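PDB 2O1B: aminotransferase, class I from Staphylococcus aureus, which probably catalyses the pyridoxal-phosphate-dependent transfer of an amino group between amino acids and 2-oxo acids, as an aspartate aminotransferase-like enzyme of fold type I. Local coordinates for residues F312-L323 and H332-W340. Sequence-based numbering, arbitrary orientation.
Sequences FKTRRDRFEAML and HAKGGIYVW
In the smaller domain of this fold type I aminotransferase, Arg316 and Glu320, one turn apart on helix 302-325, grip both backbone polar groups of Ala333 in the loop that leads into strand 338-342. Arg316 has CG anti to its backbone N (chi1 179°), and a bend at chi3 swings the guanidinium toward the loop. There Arg316 NH1 gives a hydrogen bond to Ala333 O (2.8 Å), which lies in the guanidinium plane and is met almost head-on. Arg316 NH2 also forms a salt bridge with Asp317 OD2 (2.8 Å), which lies tilted 25° from the guanidinium plane. Glu320, extended beyond CG, accepts the N-H of Ala333 on the syn lone pair of OE1 (N to OE1 2.9 Å) in a nearly straight bond (170°). Glu320 CG passes Val339 CG2 at 4.0 Å. Next to this polar pair the contact turns apolar. Ile337 lays CG2 over one face of the Phe312 ring, 3.8 Å from its centroid, in a CH-pi contact, while its CG1 covers the centre of the Tyr338 ring, so the isoleucine is wedged between two aromatic faces. Val339 points at the helix and lightly touches Phe319 and Leu323; Phe330 of the neighbouring strand packs on Glu320, Leu323 and Val339, and helix 388-397 backs Phe319. The side chain of Ile337 lies about 7 Å from the bound PLP, and Tyr338 OH is hydrogen-bonded to Tyr223 OH of the cofactor pocket. Two charged side chains thus satisfy the N-H and C=O of one buried alanine and tie the loop to the helix, while Ile337 and Val339 pack against its apolar side chains.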
loop_
_atom_site.group_PDB
_atom_site.type_symbol
_atom_site.label_atom_id
_atom_site.label_comp_id
_atom_site.label_asym_id
_atom_site.label_seq_id
_atom_site.Cartn_x
_atom_site.Cartn_y
_atom_site.Cartn_z
ATOM N N PHE A 312 -0.871 19.737 23.077
ATOM C CA PHE A 312 0.547 19.801 22.729
ATOM C C PHE A 312 1.149 21.187 22.916
ATOM O O PHE A 312 2.335 21.323 23.248
ATOM C CB PHE A 312 0.796 19.212 21.343
ATOM C CG PHE A 312 0.858 17.715 21.358
ATOM C CD1 PHE A 312 2.077 17.062 21.481
ATOM C CD2 PHE A 312 -0.309 16.953 21.331
ATOM C CE1 PHE A 312 2.138 15.672 21.536
ATOM C CE2 PHE A 312 -0.254 15.571 21.387
ATOM C CZ PHE A 312 0.974 14.928 21.483
ATOM N N LYS A 313 0.315 22.209 22.746
ATOM C CA LYS A 313 0.709 23.585 23.000
ATOM C C LYS A 313 1.228 23.757 24.425
ATOM O O LYS A 313 2.336 24.269 24.627
ATOM C CB LYS A 313 -0.467 24.516 22.747
ATOM C CG LYS A 313 -0.161 25.987 22.910
ATOM C CD LYS A 313 -1.443 26.767 22.726
ATOM C CE LYS A 313 -1.185 28.251 22.681
ATOM N NZ LYS A 313 -2.388 28.962 22.146
ATOM N N THR A 314 0.444 23.325 25.412
ATOM C CA THR A 314 0.860 23.465 26.808
ATOM C C THR A 314 2.008 22.508 27.162
ATOM O O THR A 314 2.950 22.898 27.848
ATOM C CB THR A 314 -0.315 23.339 27.816
ATOM O OG1 THR A 314 -0.521 21.969 28.164
ATOM C CG2 THR A 314 -1.591 23.920 27.253
ATOM N N ARG A 315 1.934 21.264 26.687
ATOM C CA ARG A 315 3.053 20.332 26.831
ATOM C C ARG A 315 4.362 20.995 26.372
ATOM O O ARG A 315 5.389 20.887 27.046
ATOM C CB ARG A 315 2.807 19.045 26.042
ATOM C CG ARG A 315 1.912 18.045 26.739
ATOM C CD ARG A 315 1.747 16.808 25.879
ATOM N NE ARG A 315 0.879 15.831 26.520
ATOM C CZ ARG A 315 0.577 14.640 26.016
ATOM N NH1 ARG A 315 1.077 14.251 24.849
ATOM N NH2 ARG A 315 -0.228 13.833 26.689
ATOM N N ARG A 316 4.297 21.697 25.243
ATOM C CA ARG A 316 5.426 22.458 24.702
ATOM C C ARG A 316 5.830 23.593 25.643
ATOM O O ARG A 316 7.020 23.801 25.905
ATOM C CB ARG A 316 5.068 23.030 23.329
ATOM C CG ARG A 316 6.167 23.861 22.681
ATOM C CD ARG A 316 5.599 24.923 21.752
ATOM N NE ARG A 316 4.637 25.816 22.413
ATOM C CZ ARG A 316 4.153 26.942 21.884
ATOM N NH1 ARG A 316 4.541 27.347 20.674
ATOM N NH2 ARG A 316 3.272 27.661 22.563
ATOM N N ASP A 317 4.835 24.328 26.143
ATOM C CA ASP A 317 5.077 25.474 27.026
ATOM C C ASP A 317 5.846 25.080 28.285
ATOM O O ASP A 317 6.771 25.778 28.699
ATOM C CB ASP A 317 3.753 26.151 27.415
ATOM C CG ASP A 317 3.088 26.860 26.246
ATOM O OD1 ASP A 317 1.883 27.180 26.342
ATOM O OD2 ASP A 317 3.769 27.089 25.229
ATOM N N ARG A 318 5.448 23.959 28.879
ATOM C CA ARG A 318 6.055 23.444 30.092
ATOM C C ARG A 318 7.466 22.939 29.840
ATOM O O ARG A 318 8.374 23.190 30.635
ATOM C CB ARG A 318 5.190 22.329 30.682
ATOM C CG ARG A 318 3.913 22.831 31.314
ATOM C CD ARG A 318 2.870 21.726 31.439
ATOM N NE ARG A 318 3.292 20.640 32.325
ATOM C CZ ARG A 318 3.383 20.734 33.650
ATOM N NH1 ARG A 318 3.098 21.876 34.271
ATOM N NH2 ARG A 318 3.769 19.682 34.360
ATOM N N PHE A 319 7.650 22.240 28.726
ATOM C CA PHE A 319 8.933 21.633 28.423
ATOM C C PHE A 319 9.963 22.674 28.017
ATOM O O PHE A 319 11.111 22.624 28.466
ATOM C CB PHE A 319 8.776 20.585 27.332
ATOM C CG PHE A 319 9.955 19.677 27.193
ATOM C CD1 PHE A 319 10.124 18.605 28.059
ATOM C CD2 PHE A 319 10.894 19.882 26.189
ATOM C CE1 PHE A 319 11.217 17.757 27.930
ATOM C CE2 PHE A 319 11.985 19.039 26.055
ATOM C CZ PHE A 319 12.147 17.976 26.921
ATOM N N GLU A 320 9.550 23.613 27.174
ATOM C CA GLU A 320 10.429 24.688 26.734
ATOM C C GLU A 320 10.745 25.686 27.859
ATOM O O GLU A 320 11.787 26.345 27.829
ATOM C CB GLU A 320 9.839 25.408 25.526
ATOM C CG GLU A 320 9.793 24.569 24.246
ATOM C CD GLU A 320 9.443 25.392 23.017
ATOM O OE1 GLU A 320 9.408 24.822 21.907
ATOM O OE2 GLU A 320 9.199 26.611 23.161
ATOM N N ALA A 321 9.844 25.794 28.838
ATOM C CA ALA A 321 10.074 26.623 30.028
ATOM C C ALA A 321 11.210 26.043 30.863
ATOM O O ALA A 321 12.123 26.765 31.252
ATOM C CB ALA A 321 8.803 26.740 30.865
HETATM N N MSE A 322 11.141 24.738 31.122
HETATM C CA MSE A 322 12.216 23.988 31.773
HETATM C C MSE A 322 13.554 24.188 31.061
HETATM O O MSE A 322 14.571 24.431 31.701
HETATM C CB MSE A 322 11.887 22.489 31.813
HETATM C CG MSE A 322 10.725 22.106 32.719
HETATM SE SE MSE A 322 11.008 22.603 34.580
HETATM C CE MSE A 322 12.612 21.551 34.971
ATOM N N LEU A 323 13.544 24.079 29.733
ATOM C CA LEU A 323 14.775 24.197 28.957
ATOM C C LEU A 323 15.347 25.611 29.015
ATOM O O LEU A 323 16.537 25.794 29.271
ATOM C CB LEU A 323 14.556 23.749 27.509
ATOM C CG LEU A 323 14.230 22.269 27.251
ATOM C CD1 LEU A 323 13.959 22.021 25.771
ATOM C CD2 LEU A 323 15.332 21.331 27.761
ATOM N N HIS A 332 12.392 27.168 19.296
ATOM C CA HIS A 332 10.993 27.216 19.732
ATOM C C HIS A 332 10.094 26.556 18.679
ATOM O O HIS A 332 10.202 26.858 17.483
ATOM C CB HIS A 332 10.588 28.682 19.998
ATOM C CG HIS A 332 9.143 28.877 20.346
ATOM N ND1 HIS A 332 8.292 29.635 19.569
ATOM C CD2 HIS A 332 8.406 28.435 21.391
ATOM C CE1 HIS A 332 7.090 29.641 20.118
ATOM N NE2 HIS A 332 7.132 28.920 21.225
ATOM N N ALA A 333 9.235 25.637 19.134
ATOM C CA ALA A 333 8.313 24.907 18.273
ATOM C C ALA A 333 7.042 25.713 18.042
ATOM O O ALA A 333 6.444 26.221 18.986
ATOM C CB ALA A 333 7.947 23.575 18.905
ATOM N N LYS A 334 6.618 25.808 16.787
ATOM C CA LYS A 334 5.429 26.608 16.459
ATOM C C LYS A 334 4.238 25.720 16.116
ATOM O O LYS A 334 3.087 26.155 16.145
ATOM C CB LYS A 334 5.728 27.550 15.300
ATOM C CG LYS A 334 6.942 28.467 15.511
ATOM C CD LYS A 334 7.082 29.418 14.337
ATOM C CE LYS A 334 8.485 29.964 14.209
ATOM N NZ LYS A 334 8.531 30.744 12.950
ATOM N N GLY A 335 4.542 24.474 15.781
ATOM C CA GLY A 335 3.540 23.444 15.538
ATOM C C GLY A 335 4.150 22.053 15.576
ATOM O O GLY A 335 5.351 21.889 15.832
ATOM N N GLY A 336 3.321 21.040 15.332
ATOM C CA GLY A 336 3.780 19.658 15.401
ATOM C C GLY A 336 3.834 19.174 16.834
ATOM O O GLY A 336 3.210 19.758 17.710
ATOM N N ILE A 337 4.586 18.106 17.075
ATOM C CA ILE A 337 4.594 17.468 18.384
ATOM C C ILE A 337 6.013 17.343 18.992
ATOM O O ILE A 337 6.207 16.603 19.950
ATOM C CB ILE A 337 3.888 16.077 18.330
ATOM C CG1 ILE A 337 4.634 15.117 17.392
ATOM C CG2 ILE A 337 2.395 16.228 17.911
ATOM C CD1 ILE A 337 4.161 13.690 17.481
ATOM N N TYR A 338 6.985 18.075 18.437
ATOM C CA TYR A 338 8.390 17.946 18.855
ATOM C C TYR A 338 9.033 19.251 19.334
ATOM O O TYR A 338 8.530 20.349 19.054
ATOM C CB TYR A 338 9.252 17.374 17.720
ATOM C CG TYR A 338 8.614 16.279 16.899
ATOM C CD1 TYR A 338 8.693 14.942 17.296
ATOM C CD2 TYR A 338 7.955 16.574 15.705
ATOM C CE1 TYR A 338 8.115 13.925 16.533
ATOM C CE2 TYR A 338 7.375 15.566 14.938
ATOM C CZ TYR A 338 7.464 14.244 15.355
ATOM O OH TYR A 338 6.892 13.242 14.594
ATOM N N VAL A 339 10.154 19.128 20.050
ATOM C CA VAL A 339 11.087 20.253 20.204
ATOM C C VAL A 339 12.443 19.900 19.559
ATOM O O VAL A 339 12.927 18.781 19.692
ATOM C CB VAL A 339 11.208 20.737 21.679
ATOM C CG1 VAL A 339 12.140 21.958 21.801
ATOM C CG2 VAL A 339 9.832 21.100 22.238
ATOM N N TRP A 340 13.001 20.858 18.824
ATOM C CA TRP A 340 14.253 20.720 18.063
ATOM C C TRP A 340 15.324 21.330 18.959
ATOM O O TRP A 340 15.358 22.548 19.152
ATOM C CB TRP A 340 14.083 21.483 16.736
ATOM C CG TRP A 340 15.143 21.422 15.653
ATOM C CD1 TRP A 340 15.706 22.492 15.018
ATOM C CD2 TRP A 340 15.691 20.254 15.021
ATOM N NE1 TRP A 340 16.582 22.075 14.047
ATOM C CE2 TRP A 340 16.588 20.704 14.020
ATOM C CE3 TRP A 340 15.503 18.875 15.192
ATOM C CZ2 TRP A 340 17.323 19.823 13.224
ATOM C CZ3 TRP A 340 16.238 17.991 14.392
ATOM C CH2 TRP A 340 17.136 18.468 13.423
#